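Local coordinates for VP1 (Polyomavirus HPyV6, PDB 4PCG), which forms the pentameric building blocks of the viral capsid and probably mediates attachment to host cells, at residues Ala25-Asn30 and Arg263-His268; Tyr40-Ala45 and Ser256-Phe261; Arg87-Leu92 and Gln208-Leu213. One frame throughout, in Å; residues are numbered along the deposited sequence.

Contact 1. Residues Ala25-Asn30 and Arg263-His268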
loop_
_atom_site.group_PDB
_atom_site.type_symbol
_atom_site.label_atom_id
_atom_site.label_comp_id
_atom_site.label_asym_id
_atom_site.label_seq_id
_atom_site.Cartn_x
_atom_site.Cartn_y
_atom_site.Cartn_z
ATOM N N ALA B 25 8.739 23.712 17.241
ATOM C CA ALA B 25 8.111 23.206 18.443
ATOM C C ALA B 25 8.018 21.699 18.387
ATOM O O ALA B 25 7.983 21.120 17.304
ATOM C CB ALA B 25 6.717 23.790 18.585
ATOM N N ILE B 26 7.981 21.060 19.548
ATOM C CA ILE B 26 7.617 19.646 19.608
ATOM C C ILE B 26 6.396 19.559 20.492
ATOM O O ILE B 26 6.465 19.917 21.667
ATOM C CB ILE B 26 8.740 18.753 20.153
ATOM C CG1 ILE B 26 9.911 18.731 19.167
ATOM C CG2 ILE B 26 8.227 17.321 20.354
ATOM C CD1 ILE B 26 11.121 17.986 19.650
ATOM N N LEU B 27 5.279 19.146 19.898
ATOM C CA LEU B 27 4.030 18.990 20.604
ATOM C C LEU B 27 4.098 17.614 21.248
ATOM O O LEU B 27 4.438 16.653 20.568
ATOM C CB LEU B 27 2.843 19.124 19.627
ATOM C CG LEU B 27 2.339 20.567 19.530
ATOM C CD1 LEU B 27 3.395 21.521 19.014
ATOM C CD2 LEU B 27 1.049 20.624 18.733
ATOM N N LEU B 28 3.805 17.540 22.544
ATOM C CA LEU B 28 3.986 16.324 23.331
ATOM C C LEU B 28 2.634 15.653 23.570
ATOM O O LEU B 28 1.612 16.333 23.704
ATOM C CB LEU B 28 4.660 16.664 24.654
ATOM C CG LEU B 28 5.978 17.449 24.546
ATOM C CD1 LEU B 28 6.393 17.905 25.914
ATOM C CD2 LEU B 28 7.045 16.597 23.873
ATOM N N PRO B 29 2.617 14.298 23.613
ATOM C CA PRO B 29 1.349 13.603 23.797
ATOM C C PRO B 29 0.694 13.945 25.142
ATOM O O PRO B 29 1.359 14.099 26.145
ATOM C CB PRO B 29 1.740 12.128 23.729
ATOM C CG PRO B 29 3.168 12.085 24.128
ATOM C CD PRO B 29 3.757 13.372 23.588
ATOM N N ASN B 30 -0.627 13.988 25.141
ATOM C CA ASN B 30 -1.378 14.531 26.246
ATOM C C ASN B 30 -2.601 13.665 26.553
ATOM O O ASN B 30 -3.511 13.565 25.733
ATOM C CB ASN B 30 -1.813 15.921 25.785
ATOM C CG ASN B 30 -2.881 16.506 26.629
ATOM O OD1 ASN B 30 -2.904 16.325 27.870
ATOM N ND2 ASN B 30 -3.798 17.223 25.981
ATOM N N ARG B 263 5.455 15.323 18.242
ATOM C CA ARG B 263 5.412 15.716 16.833
ATOM C C ARG B 263 6.148 17.038 16.677
ATOM O O ARG B 263 5.780 18.046 17.304
ATOM C CB ARG B 263 3.976 15.865 16.310
ATOM C CG ARG B 263 3.917 16.407 14.883
ATOM C CD ARG B 263 2.507 16.463 14.328
ATOM N NE ARG B 263 1.972 15.146 13.918
ATOM C CZ ARG B 263 2.215 14.570 12.749
ATOM N NH1 ARG B 263 3.026 15.150 11.845
ATOM N NH2 ARG B 263 1.669 13.397 12.463
ATOM N N PHE B 264 7.208 17.003 15.868
ATOM C CA PHE B 264 8.002 18.169 15.547
ATOM C C PHE B 264 7.296 19.003 14.493
ATOM O O PHE B 264 6.747 18.443 13.547
ATOM C CB PHE B 264 9.375 17.725 15.024
ATOM C CG PHE B 264 10.263 18.841 14.574
ATOM C CD1 PHE B 264 10.893 19.665 15.495
ATOM C CD2 PHE B 264 10.519 19.048 13.214
ATOM C CE1 PHE B 264 11.726 20.697 15.090
ATOM C CE2 PHE B 264 11.362 20.067 12.806
ATOM C CZ PHE B 264 11.976 20.883 13.737
ATOM N N PHE B 265 7.339 20.328 14.664
ATOM C CA PHE B 265 6.912 21.290 13.641
ATOM C C PHE B 265 8.040 22.328 13.449
ATOM O O PHE B 265 8.638 22.818 14.409
ATOM C CB PHE B 265 5.670 22.095 14.058
ATOM C CG PHE B 265 4.378 21.323 14.181
ATOM C CD1 PHE B 265 4.118 20.511 15.286
ATOM C CD2 PHE B 265 3.369 21.487 13.241
ATOM C CE1 PHE B 265 2.889 19.872 15.418
ATOM C CE2 PHE B 265 2.138 20.850 13.371
ATOM C CZ PHE B 265 1.894 20.043 14.477
ATOM N N ARG B 266 8.308 22.670 12.197
ATOM C CA ARG B 266 9.064 23.843 11.843
ATOM C C ARG B 266 8.230 24.571 10.811
ATOM O O ARG B 266 8.074 24.106 9.689
ATOM C CB ARG B 266 10.417 23.472 11.211
ATOM C CG ARG B 266 11.243 24.688 10.862
ATOM C CD ARG B 266 12.599 24.328 10.275
ATOM N NE ARG B 266 13.516 23.870 11.309
ATOM C CZ ARG B 266 14.144 22.696 11.369
ATOM N NH1 ARG B 266 14.949 22.452 12.407
ATOM N NH2 ARG B 266 14.004 21.774 10.434
ATOM N N VAL B 267 7.725 25.733 11.189
ATOM C CA VAL B 267 6.839 26.505 10.346
ATOM C C VAL B 267 7.624 27.706 9.828
ATOM O O VAL B 267 8.319 28.380 10.573
ATOM C CB VAL B 267 5.596 26.987 11.118
ATOM C CG1 VAL B 267 4.652 27.766 10.199
ATOM C CG2 VAL B 267 4.860 25.830 11.768
ATOM N N HIS B 268 7.513 27.969 8.528
ATOM C CA HIS B 268 8.221 29.045 7.894
ATOM C C HIS B 268 7.275 30.157 7.521
ATOM O O HIS B 268 6.205 29.895 6.979
ATOM C CB HIS B 268 8.929 28.531 6.636
ATOM C CG HIS B 268 9.956 27.483 6.917
ATOM N ND1 HIS B 268 11.277 27.789 7.161
ATOM C CD2 HIS B 268 9.852 26.134 7.025
ATOM C CE1 HIS B 268 11.952 26.671 7.384
ATOM N NE2 HIS B 268 11.115 25.652 7.287
#

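Contact 2. Residues Tyr40-Ala45 and Ser256-Phe261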
loop_
_atom_site.group_PDB
_atom_site.type_symbol
_atom_site.label_atom_id
_atom_site.label_comp_id
_atom_site.label_asym_id
_atom_site.label_seq_id
_atom_site.Cartn_x
_atom_site.Cartn_y
_atom_site.Cartn_z
ATOM N N TYR B 40 1.765 15.215 30.158
ATOM C CA TYR B 40 2.567 14.751 29.025
ATOM C C TYR B 40 3.158 13.398 29.315
ATOM O O TYR B 40 3.988 13.240 30.208
ATOM C CB TYR B 40 3.622 15.753 28.596
ATOM C CG TYR B 40 3.060 17.094 28.237
ATOM C CD1 TYR B 40 2.108 17.236 27.235
ATOM C CD2 TYR B 40 3.514 18.238 28.884
ATOM C CE1 TYR B 40 1.616 18.471 26.885
ATOM C CE2 TYR B 40 3.017 19.477 28.558
ATOM C CZ TYR B 40 2.077 19.592 27.570
ATOM O OH TYR B 40 1.593 20.832 27.262
ATOM N N GLN B 41 2.663 12.413 28.591
ATOM C CA GLN B 41 3.141 11.050 28.717
ATOM C C GLN B 41 2.801 10.332 27.431
ATOM O O GLN B 41 1.799 10.629 26.789
ATOM C CB GLN B 41 2.529 10.356 29.928
ATOM C CG GLN B 41 1.012 10.238 29.953
ATOM C CD GLN B 41 0.568 9.748 31.338
ATOM O OE1 GLN B 41 0.895 10.380 32.354
ATOM N NE2 GLN B 41 -0.102 8.589 31.396
ATOM N N SER B 42 3.658 9.405 27.032
ATOM C CA SER B 42 3.453 8.738 25.740
ATOM C C SER B 42 2.604 7.473 25.819
ATOM O O SER B 42 2.181 6.975 24.780
ATOM C CB SER B 42 4.800 8.443 25.066
ATOM O OG SER B 42 5.676 7.738 25.914
ATOM N N ARG B 43 2.356 6.964 27.033
ATOM C CA ARG B 43 1.383 5.870 27.241
ATOM C C ARG B 43 0.346 6.329 28.230
ATOM O O ARG B 43 0.686 6.928 29.245
ATOM C CB ARG B 43 2.077 4.611 27.760
ATOM C CG ARG B 43 2.940 3.978 26.685
ATOM C CD ARG B 43 3.672 2.760 27.204
ATOM N NE ARG B 43 4.477 2.152 26.146
ATOM C CZ ARG B 43 5.079 0.986 26.247
ATOM N NH1 ARG B 43 5.014 0.282 27.362
ATOM N NH2 ARG B 43 5.755 0.521 25.224
ATOM N N GLY B 44 -0.917 6.067 27.926
ATOM C CA GLY B 44 -1.982 6.421 28.830
ATOM C C GLY B 44 -2.016 5.492 30.024
ATOM O O GLY B 44 -1.314 4.474 30.074
ATOM N N ALA B 45 -2.864 5.844 30.989
ATOM C CA ALA B 45 -3.270 4.913 32.020
ATOM C C ALA B 45 -3.983 3.741 31.328
ATOM O O ALA B 45 -4.485 3.885 30.203
ATOM C CB ALA B 45 -4.214 5.596 33.023
ATOM N N SER B 256 -2.811 -0.337 27.383
ATOM C CA SER B 256 -2.764 1.134 27.363
ATOM C C SER B 256 -2.571 1.656 25.956
ATOM O O SER B 256 -1.987 0.968 25.118
ATOM C CB SER B 256 -1.606 1.620 28.228
ATOM O OG SER B 256 -1.796 1.122 29.553
ATOM N N VAL B 257 -3.039 2.878 25.703
ATOM C CA VAL B 257 -2.822 3.523 24.429
ATOM C C VAL B 257 -1.375 4.025 24.336
ATOM O O VAL B 257 -0.876 4.609 25.281
ATOM C CB VAL B 257 -3.762 4.719 24.234
ATOM C CG1 VAL B 257 -3.407 5.478 22.967
ATOM C CG2 VAL B 257 -5.210 4.256 24.210
ATOM N N GLN B 258 -0.726 3.774 23.193
ATOM C CA GLN B 258 0.616 4.252 22.876
ATOM C C GLN B 258 0.519 5.422 21.888
ATOM O O GLN B 258 -0.047 5.273 20.798
ATOM C CB GLN B 258 1.432 3.127 22.216
ATOM C CG GLN B 258 2.800 3.558 21.720
ATOM C CD GLN B 258 3.785 3.683 22.848
ATOM O OE1 GLN B 258 4.149 2.685 23.449
ATOM N NE2 GLN B 258 4.227 4.889 23.143
ATOM N N ALA B 259 1.086 6.561 22.277
ATOM C CA ALA B 259 1.224 7.713 21.403
ATOM C C ALA B 259 2.687 7.847 20.961
ATOM O O ALA B 259 3.587 7.244 21.539
ATOM C CB ALA B 259 0.761 8.984 22.139
ATOM N N ALA B 260 2.918 8.651 19.934
ATOM C CA ALA B 260 4.272 9.035 19.578
ATOM C C ALA B 260 4.904 9.845 20.713
ATOM O O ALA B 260 4.212 10.412 21.592
ATOM C CB ALA B 260 4.268 9.830 18.259
ATOM N N PHE B 261 6.225 9.905 20.738
ATOM C CA PHE B 261 6.906 10.678 21.791
ATOM C C PHE B 261 6.781 12.187 21.598
ATOM O O PHE B 261 6.953 12.961 22.527
ATOM C CB PHE B 261 8.380 10.311 21.892
ATOM C CG PHE B 261 8.641 8.858 22.165
ATOM C CD1 PHE B 261 7.885 8.154 23.100
ATOM C CD2 PHE B 261 9.667 8.209 21.539
ATOM C CE1 PHE B 261 8.148 6.822 23.369
ATOM C CE2 PHE B 261 9.952 6.872 21.794
ATOM C CZ PHE B 261 9.187 6.166 22.713
HETATM O O HOH W 1 6.024 5.064 25.566
HETATM O O HOH W 2 -0.536 2.348 31.476
HETATM O O HOH W 3 -4.490 4.356 27.627
#

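Contact 3. Residues Arg87-Leu92 and Gln208-Leu213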
loop_
_atom_site.group_PDB
_atom_site.type_symbol
_atom_site.label_atom_id
_atom_site.label_comp_id
_atom_site.label_asym_id
_atom_site.label_seq_id
_atom_site.Cartn_x
_atom_site.Cartn_y
_atom_site.Cartn_z
ATOM N N ARG B 87 4.866 27.285 4.515
ATOM C CA ARG B 87 5.207 25.869 4.498
ATOM C C ARG B 87 5.589 25.382 5.883
ATOM O O ARG B 87 5.899 26.176 6.764
ATOM C CB ARG B 87 6.319 25.535 3.496
ATOM C CG ARG B 87 7.690 26.024 3.881
ATOM C CD ARG B 87 8.661 25.807 2.718
ATOM N NE ARG B 87 10.016 26.209 3.080
ATOM C CZ ARG B 87 10.861 25.465 3.801
ATOM N NH1 ARG B 87 10.508 24.268 4.250
ATOM N NH2 ARG B 87 12.072 25.924 4.094
ATOM N N VAL B 88 5.513 24.071 6.056
ATOM C CA VAL B 88 5.764 23.439 7.341
ATOM C C VAL B 88 6.465 22.102 7.126
ATOM O O VAL B 88 6.167 21.358 6.173
ATOM C CB VAL B 88 4.469 23.240 8.157
ATOM C CG1 VAL B 88 3.461 22.375 7.412
ATOM C CG2 VAL B 88 4.792 22.655 9.533
ATOM N N GLU B 89 7.439 21.835 7.990
ATOM C CA GLU B 89 8.015 20.498 8.096
ATOM C C GLU B 89 7.441 19.929 9.374
ATOM O O GLU B 89 7.469 20.595 10.406
ATOM C CB GLU B 89 9.537 20.569 8.247
ATOM C CG GLU B 89 10.248 21.308 7.127
ATOM C CD GLU B 89 11.585 21.909 7.550
ATOM O OE1 GLU B 89 12.376 21.320 8.353
ATOM O OE2 GLU B 89 11.861 22.988 7.035
ATOM N N THR B 90 6.875 18.727 9.318
ATOM C CA THR B 90 6.376 18.116 10.537
ATOM C C THR B 90 6.708 16.630 10.493
ATOM O O THR B 90 6.613 15.993 9.442
ATOM C CB THR B 90 4.872 18.408 10.788
ATOM O OG1 THR B 90 4.447 17.811 12.024
ATOM C CG2 THR B 90 3.973 17.887 9.675
ATOM N N GLU B 91 7.119 16.098 11.633
ATOM C CA GLU B 91 7.664 14.735 11.702
ATOM C C GLU B 91 7.380 14.157 13.068
ATOM O O GLU B 91 7.400 14.882 14.070
ATOM C CB GLU B 91 9.182 14.780 11.507
ATOM C CG GLU B 91 9.665 15.421 10.193
ATOM C CD GLU B 91 9.371 14.590 8.958
ATOM O OE1 GLU B 91 9.165 13.364 9.079
ATOM O OE2 GLU B 91 9.396 15.142 7.831
ATOM N N LEU B 92 7.099 12.856 13.105
ATOM C CA LEU B 92 6.854 12.141 14.341
ATOM C C LEU B 92 8.147 11.581 14.905
ATOM O O LEU B 92 9.022 11.107 14.155
ATOM C CB LEU B 92 5.900 10.971 14.106
ATOM C CG LEU B 92 4.417 11.263 13.900
ATOM C CD1 LEU B 92 3.581 9.996 13.912
ATOM C CD2 LEU B 92 3.962 12.191 15.011
ATOM N N GLN B 208 13.936 15.835 5.372
ATOM C CA GLN B 208 14.014 16.363 4.015
ATOM C C GLN B 208 12.644 16.825 3.480
ATOM O O GLN B 208 12.582 17.472 2.458
ATOM C CB GLN B 208 14.615 15.329 3.070
ATOM C CG GLN B 208 16.112 15.091 3.299
ATOM C CD GLN B 208 16.678 14.037 2.361
ATOM O OE1 GLN B 208 17.458 14.353 1.462
ATOM N NE2 GLN B 208 16.241 12.797 2.534
ATOM N N SER B 209 11.561 16.466 4.128
ATOM C CA SER B 209 10.239 16.700 3.535
ATOM C C SER B 209 9.675 18.034 4.030
ATOM O O SER B 209 9.885 18.415 5.164
ATOM C CB SER B 209 9.321 15.559 3.923
ATOM O OG SER B 209 7.995 15.841 3.534
ATOM N N THR B 210 8.952 18.733 3.168
ATOM C CA THR B 210 8.261 19.948 3.556
ATOM C C THR B 210 6.876 19.964 2.874
ATOM O O THR B 210 6.720 19.436 1.792
ATOM C CB THR B 210 9.107 21.172 3.162
ATOM O OG1 THR B 210 8.392 22.369 3.467
ATOM C CG2 THR B 210 9.474 21.147 1.677
ATOM N N THR B 211 5.891 20.554 3.531
ATOM C CA THR B 211 4.514 20.583 3.050
ATOM C C THR B 211 4.091 22.030 2.824
ATOM O O THR B 211 4.141 22.818 3.752
ATOM C CB THR B 211 3.603 19.966 4.107
ATOM O OG1 THR B 211 3.916 18.579 4.229
ATOM C CG2 THR B 211 2.128 20.117 3.730
ATOM N N PRO B 212 3.662 22.378 1.608
ATOM C CA PRO B 212 3.213 23.772 1.417
ATOM C C PRO B 212 1.881 24.057 2.125
ATOM O O PRO B 212 1.061 23.162 2.312
ATOM C CB PRO B 212 3.083 23.917 -0.094
ATOM C CG PRO B 212 3.255 22.560 -0.678
ATOM C CD PRO B 212 3.595 21.569 0.374
ATOM N N LEU B 213 1.705 25.295 2.563
ATOM C CA LEU B 213 0.484 25.718 3.252
ATOM C C LEU B 213 -0.307 26.714 2.405
ATOM O O LEU B 213 -1.307 27.273 2.842
ATOM C CB LEU B 213 0.828 26.336 4.605
ATOM C CG LEU B 213 1.484 25.435 5.645
ATOM C CD1 LEU B 213 1.905 26.253 6.852
ATOM C CD2 LEU B 213 0.529 24.321 6.052
HETATM O O HOH W 4 7.737 17.313 6.917
HETATM O O HOH W 5 11.310 17.137 7.262
#

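Contact 1. Residues Ala25-Asn30 and Arg263-His268
The carbonyl oxygen of Ala25 is gripped twice by the opposing strand. Phe265 N donates to Ala25 O at 2.8 Å with a nearly straight bond (167°), and Phe264 CA makes a CA-H...O contact to the same Ala25 O at 3.4 Å. Arg263 O is held in the same way: the amide of Leu27 donates to it. Ile26 CA adds its own CA-H...O contact, 3.4 Å from Arg263 O. Ala25 N to Phe265 O (3.0 Å) and Arg263 N to Leu27 O complete a regular antiparallel ladder, in which Ala25-Phe265 and Leu27-Arg263 are hydrogen-bonded pairs and Ile26-Phe264 is the non-hydrogen-bonded pair between them. The ladder joins strand 9-27 (B) to strand 256-274 in the B-I-D-G sheet of the viral jelly roll. On one face Leu27 reaches diagonally towards Phe265, whose ring carbon CE1 lies 3.9 Å from Leu27 CD2. CG of Phe265 lies beside the backbone N and anti to the carbonyl carbon (chi1 -67°), which brings CD1 and CE1 to the leucine methyls. Leu230 of the H strand touches both side chains, so this face belongs to the interior of the sandwich. Arg263 starts on the same face, but its guanidinium leads away to a salt bridge with Asp234. On the other face Ile26 CG1 meets the edge of the Phe264 ring, 3.9 Å from CD1. The guanidinium of Arg266 turns a face to Phe264 CZ, which sits 3.6 Å above its plane. Thr182 and Pro181 of a neighbouring subunit pack on Ile26 and Phe264 respectively.

Contact 2. Residues Tyr40-Ala45 and Ser256-Phe261
This is a buried loop-to-strand contact in the jelly roll: residues 40-45, in the loop that follows the B strand, run roughly antiparallel to residues 256-261, at the start of strand 256-274. The backbones are bridged once, at Arg43 and Gln258, whose CA atoms are 4.7 Å apart. Ala259 N donates to Ser42 O at 2.8 Å in an almost linear bond, and Gly44 N to Val257 O at 3.0 Å, so the bridge is tied on both flanks. Towards Ala45 the two chains are linked through water instead: one molecule joins Ala45 O to Val257 N, another Gly44 O to the Ser256 hydroxyl. Beside the backbone bridge the side chains of Arg43 and Gln258 meet. Arg43 is extended from CG to NE, while Gln258 bends at its second torsion (chi2 77°), which turns its amide back over its own strand and towards the arginine. Gln258 OE1 accepts from Arg43 NE at 2.8 Å, with a weak second bond from NH2; the guanidinium and amide planes are inclined by 69°. Arg43 NH1 turns elsewhere, bonding to Ser100 O. The other end of the amide fixes its rotation, because Gln258 NE2 donates to Ala259 O at 2.9 Å in the amide plane. Gln258 NE2 also donates to a water, which in turn donates to the Ser42 hydroxyl; this hydroxyl is also hydrogen-bonded to Ser156 O of a neighbouring subunit, bringing the subunit interface to this loop. Ser42 OG stands between its backbone N and carbonyl carbon (chi1 53°), a placing that sets it at the edge of the Phe261 ring, 3.6 Å from CD1.

Contact 3. Residues Arg87-Leu92 and Gln208-Leu213
Ser209, the first residue of 208-213 to touch the D strand, lays its carbonyl oxygen 3.5 Å from Glu89 CG. Two waters can bridge this oxygen and Glu91 OE2, and one of them accepts from Thr90 N. The other carboxylate oxygen of Glu91 is bonded to Gly206 N. At Thr210 the side chains take over. Thr210 OG1 points away from its own backbone N (chi1 176°) and accepts from Arg87 NH1 at 2.9 Å, lying at the edge of the guanidinium and near its plane. The extended arginine crosses the threonine at about a right angle, and Arg87 NH1 also forms a weak salt bridge to Glu89 OE2 (3.4 Å). Strand pairing begins at Thr211: its N donates to Val88 O at 2.8 Å and its O accepts from Val88 N at 3.0 Å. This hydrogen-bonded antiparallel pair joins strand G to strand D in the B-I-D-G sheet. Pro212 follows opposite Arg87 as the non-hydrogen-bonded pair, with the two CA atoms 4.2 Å apart. Leu213 then turns towards the D strand, spreading CD1 against the Arg87 backbone and bringing CD2 to 3.8 Å from Val88 CG1. Polar bonds thus dominate at the exposed Ser209-Thr210 end and apolar packing at the buried Leu213 end. Glu89, whose main partner is Arg266, sits among positive groups that probably favour its charged form, and its carboxylate links Arg87 of strand D to Arg266 and His268 of the neighbouring strand 256-274.

Contacts 1 and 3 join neighbouring strands of one sheet, in the order B, I, D, G, while contact 2 lays a loop on the start of strand 256-274, shared with contact 1. Contacts 1 and 2 are centred about 16 Å apart and meet where Pro29 O lies 3.2 Å from Gln41 N, a probable hydrogen bond. Contact 3 lies about 11 Å, centre to centre, from contact 1; Glu89 joins them, with OE1 2.7 Å from Arg266 NH2 and OE2 2.8 Å from His268 NE2. Contacts 2 and 3 are centred about 24 Å apart. All three approach a neighbouring subunit. The sodium ion, bound at Thr48, Thr50, Thr52 and Asp54, lies about 10 Å from the Ala45 side chain.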